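Side-chain contacts in monalysin (Pseudomonas entomophila, PDB 4MKO), which forms pores in host cell membranes as an aerolysin-like beta-barrel toxin that damages the Drosophila gut: residues N212-P215 with G216-S219; W201-V204 with Q205-V208. All coordinates share one frame; numbering follows the deposited sequence. Where two conformers were deposited one is given.

Interactions 2 and 1 follow one another near the C-terminal end of monalysin, with centres about 15 Å apart. Interaction 2 comes first and lies in the buried opening turns of helix 201-211, against strands 46-67 and 173-191 of the large mixed sheet. Interaction 1 comes next, where the chain leaves that helix and makes the small hairpin of strands 213-214 and 219-220 at the surface. They touch directly: Asn212 ND2 probably gives a hydrogen bond to Asn207 O, and Tyr213 CB packs near Val208 O. Both lie far in sequence from residues 67-135, the inferred pore-forming region, consistent with a place in the body of the molecule rather than in the membrane-inserting part.

Interaction 1: N212-P215 with G216-S219; sequences NYNP and GSNS
Tyr213 reaches across the hairpin to Asn218, and its hydroxyl gives a hydrogen bond of 2.7 Å from OH to Asn218 OD1. The amide oxygen sits at the edge of the phenol ring, near its plane, yet the amide plane is turned 77° against the ring, and the donor lies somewhat out of the carbonyl plane. With CG anti to the backbone N, the long tyrosine side chain carries its polar end to the turn while its ring stays buried, stacked with that of Phe222. This is the tight side, where Tyr213 CD1 comes within 3.4 Å of Ser219 O. Asn218 OD1 also accepts from Phe224 N, so two donors grip this oxygen. Between the strands, Asn214 N binds Ser219 O at 2.8 Å, and Ser219 N returns a bond to Asn214 O at 3.2 Å. Because Asn218 and Ser219 both face Asn214, the hairpin contains a G1 beta bulge; Asn218 takes its left-handed backbone conformation (phi 52°, psi 50°), which asparagine tolerates better than most residues other than glycine. Pro215, whose ring restrains phi, suits the start of the turn, and a weak bond joins Asn218 N to Pro215 O. Gly216, without a side chain, lets Asn214 OD1 lie 3.1 Å from Gly216 N. The exposed side is looser: Asn214 CG lies 3.6 Å from Ser217 OG, while Ser217 and Ser219 bond each other through their OG atoms.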
# COMPACT_ATOMS: atom_id res chain seq x y z
N ASN A 212 -14.26 4.82 -4.67
CA ASN A 212 -13.98 4.11 -5.93
C ASN A 212 -14.17 2.61 -5.97
O ASN A 212 -13.88 1.99 -7.00
CB ASN A 212 -12.58 4.40 -6.40
CG ASN A 212 -12.53 5.67 -7.18
OD1 ASN A 212 -12.95 5.70 -8.34
ND2 ASN A 212 -12.06 6.73 -6.53
N TYR A 213 -14.54 2.00 -4.88
CA TYR A 213 -14.81 0.58 -4.95
C TYR A 213 -16.21 0.37 -4.45
O TYR A 213 -16.62 0.99 -3.47
CB TYR A 213 -13.79 -0.28 -4.18
CG TYR A 213 -14.11 -1.75 -4.28
CD1 TYR A 213 -14.03 -2.42 -5.51
CD2 TYR A 213 -14.58 -2.46 -3.18
CE1 TYR A 213 -14.40 -3.76 -5.62
CE2 TYR A 213 -14.93 -3.80 -3.28
CZ TYR A 213 -14.86 -4.44 -4.51
OH TYR A 213 -15.24 -5.76 -4.61
N ASN A 214 -16.93 -0.49 -5.15
CA ASN A 214 -18.31 -0.81 -4.84
C ASN A 214 -18.40 -2.33 -4.62
O ASN A 214 -18.40 -3.07 -5.61
CB ASN A 214 -19.18 -0.35 -6.02
CG ASN A 214 -20.65 -0.46 -5.77
OD1 ASN A 214 -21.11 -1.31 -5.01
ND2 ASN A 214 -21.43 0.40 -6.43
N PRO A 215 -18.45 -2.81 -3.35
CA PRO A 215 -18.49 -4.27 -3.12
C PRO A 215 -19.75 -4.89 -3.72
O PRO A 215 -19.73 -6.06 -4.13
CB PRO A 215 -18.50 -4.41 -1.58
CG PRO A 215 -18.02 -3.11 -1.07
CD PRO A 215 -18.43 -2.07 -2.08
N GLY A 216 -20.81 -4.09 -3.79
CA GLY A 216 -22.10 -4.50 -4.32
C GLY A 216 -22.03 -5.10 -5.71
O GLY A 216 -22.68 -6.10 -5.97
N SER A 217 -21.28 -4.47 -6.60
CA SER A 217 -21.12 -4.91 -7.98
C SER A 217 -19.70 -5.45 -8.22
O SER A 217 -19.39 -5.86 -9.34
CB SER A 217 -21.39 -3.74 -8.93
OG SER A 217 -20.59 -2.62 -8.60
N ASN A 218 -18.83 -5.43 -7.17
CA ASN A 218 -17.40 -5.81 -7.30
C ASN A 218 -16.81 -4.99 -8.47
O ASN A 218 -16.22 -5.53 -9.41
CB ASN A 218 -17.19 -7.33 -7.48
CG ASN A 218 -15.73 -7.74 -7.56
OD1 ASN A 218 -14.84 -7.09 -6.96
ND2 ASN A 218 -15.43 -8.78 -8.34
N SER A 219 -17.04 -3.67 -8.43
CA SER A 219 -16.57 -2.81 -9.50
C SER A 219 -16.17 -1.45 -8.98
O SER A 219 -16.27 -1.17 -7.78
CB SER A 219 -17.62 -2.69 -10.60
OG SER A 219 -18.66 -1.81 -10.20

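Interaction 2: W201-V204 with Q205-V208; sequences WDTV and QRNV
The indole of Trp201 carries the amide of Gln205 on one face, the two planes stacked only 12° from parallel. Gln205 NE2 lies over the five-membered ring, offset toward its rim, and Gln205 CG stands 3.6 Å from the centroid of the Trp201 six-membered ring in a CH-pi contact. At the indole edge, Trp201 NE1 donates to Ser90 OG. Glutamine suits this buried place because its CG and flat amide cover the ring while NE2 turns back to the helix, meeting Trp201 O at 3.2 Å from above the carbonyl plane. Gln205 N reaches the same oxygen from the opposite face.

Asn207 repeats this double grip on Thr203 O, with ND2 at 2.9 Å in a nearly straight bond (169°). Its CG, anti to the carbonyl carbon (chi1 -77°), is directed back along the helix.

On the exposed side, Arg206, in one of its two conformers, bends at chi3 to lay one face of its guanidinium over Thr203 CA and form a salt bridge, NH2 to Asp202 OD1 at 3.2 Å, whose hydrogen bond is weak. The carboxylate is shared, since Asp202 OD2 bonds Tyr164 OH; Thr203 OG1 bonds Asp200 OD1. Branched Val204 and Val208 lie side by side, CG1 to CG2 4.0 Å, against strand 46-67. The i to i+4 spacing is that of an alpha helix, made amphipathic by Asp202 and Arg206 outward and the valines inward.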
# COMPACT_ATOMS: atom_id res chain seq x y z
N TRP A 201 -2.53 8.24 4.25
CA TRP A 201 -3.33 7.03 4.41
C TRP A 201 -4.84 7.28 4.48
O TRP A 201 -5.60 6.53 3.88
CB TRP A 201 -2.82 6.25 5.62
CG TRP A 201 -3.45 4.91 5.83
CD1 TRP A 201 -3.89 4.40 7.01
CD2 TRP A 201 -3.67 3.89 4.84
NE1 TRP A 201 -4.37 3.12 6.83
CE2 TRP A 201 -4.22 2.77 5.51
CE3 TRP A 201 -3.39 3.79 3.46
CZ2 TRP A 201 -4.57 1.60 4.85
CZ3 TRP A 201 -3.73 2.61 2.80
CH2 TRP A 201 -4.35 1.55 3.48
N ASP A 202 -5.27 8.33 5.22
CA ASP A 202 -6.69 8.70 5.34
C ASP A 202 -7.28 9.02 3.96
O ASP A 202 -8.32 8.46 3.59
CB ASP A 202 -6.84 9.90 6.30
CG ASP A 202 -8.27 10.19 6.67
OD1 ASP A 202 -8.93 10.99 5.95
OD2 ASP A 202 -8.75 9.63 7.68
N THR A 203 -6.57 9.85 3.17
CA THR A 203 -6.98 10.26 1.82
C THR A 203 -7.06 9.04 0.88
O THR A 203 -8.04 8.90 0.15
CB THR A 203 -6.05 11.36 1.27
OG1 THR A 203 -6.08 12.46 2.18
CG2 THR A 203 -6.47 11.83 -0.13
N VAL A 204 -6.03 8.18 0.89
CA VAL A 204 -6.00 6.99 0.03
C VAL A 204 -7.17 6.06 0.34
O VAL A 204 -7.81 5.60 -0.59
CB VAL A 204 -4.61 6.27 0.07
CG1 VAL A 204 -4.65 4.92 -0.65
CG2 VAL A 204 -3.54 7.17 -0.57
N GLN A 205 -7.45 5.76 1.63
CA GLN A 205 -8.56 4.87 1.98
C GLN A 205 -9.89 5.47 1.58
O GLN A 205 -10.71 4.75 1.00
CB GLN A 205 -8.60 4.56 3.47
CG GLN A 205 -7.45 3.68 3.93
CD GLN A 205 -7.48 3.62 5.44
OE1 GLN A 205 -8.00 2.67 6.03
NE2 GLN A 205 -6.94 4.66 6.07
N ARG A 206 -10.11 6.78 1.86
CA ARG A 206 -11.36 7.45 1.51
C ARG A 206 -11.60 7.35 -0.01
O ARG A 206 -12.68 6.92 -0.43
CB ARG A 206 -11.35 8.92 1.96
CG ARG A 206 -12.71 9.64 1.85
CD ARG A 206 -12.60 11.16 1.80
NE ARG A 206 -11.63 11.70 2.76
CZ ARG A 206 -10.52 12.34 2.44
NH1 ARG A 206 -10.22 12.58 1.16
NH2 ARG A 206 -9.69 12.78 3.38
N ASN A 207 -10.60 7.70 -0.81
CA ASN A 207 -10.73 7.70 -2.27
C ASN A 207 -10.77 6.32 -2.91
O ASN A 207 -11.65 6.08 -3.75
CB ASN A 207 -9.65 8.54 -2.89
CG ASN A 207 -9.94 10.02 -2.77
OD1 ASN A 207 -10.51 10.63 -3.68
ND2 ASN A 207 -9.50 10.63 -1.68
N VAL A 208 -9.85 5.45 -2.55
CA VAL A 208 -9.77 4.12 -3.16
C VAL A 208 -10.94 3.21 -2.73
O VAL A 208 -11.59 2.62 -3.59
CB VAL A 208 -8.37 3.46 -2.90
CG1 VAL A 208 -8.35 1.97 -3.29
CG2 VAL A 208 -7.27 4.22 -3.62
O HOH W 1 -8.00 14.95 0.93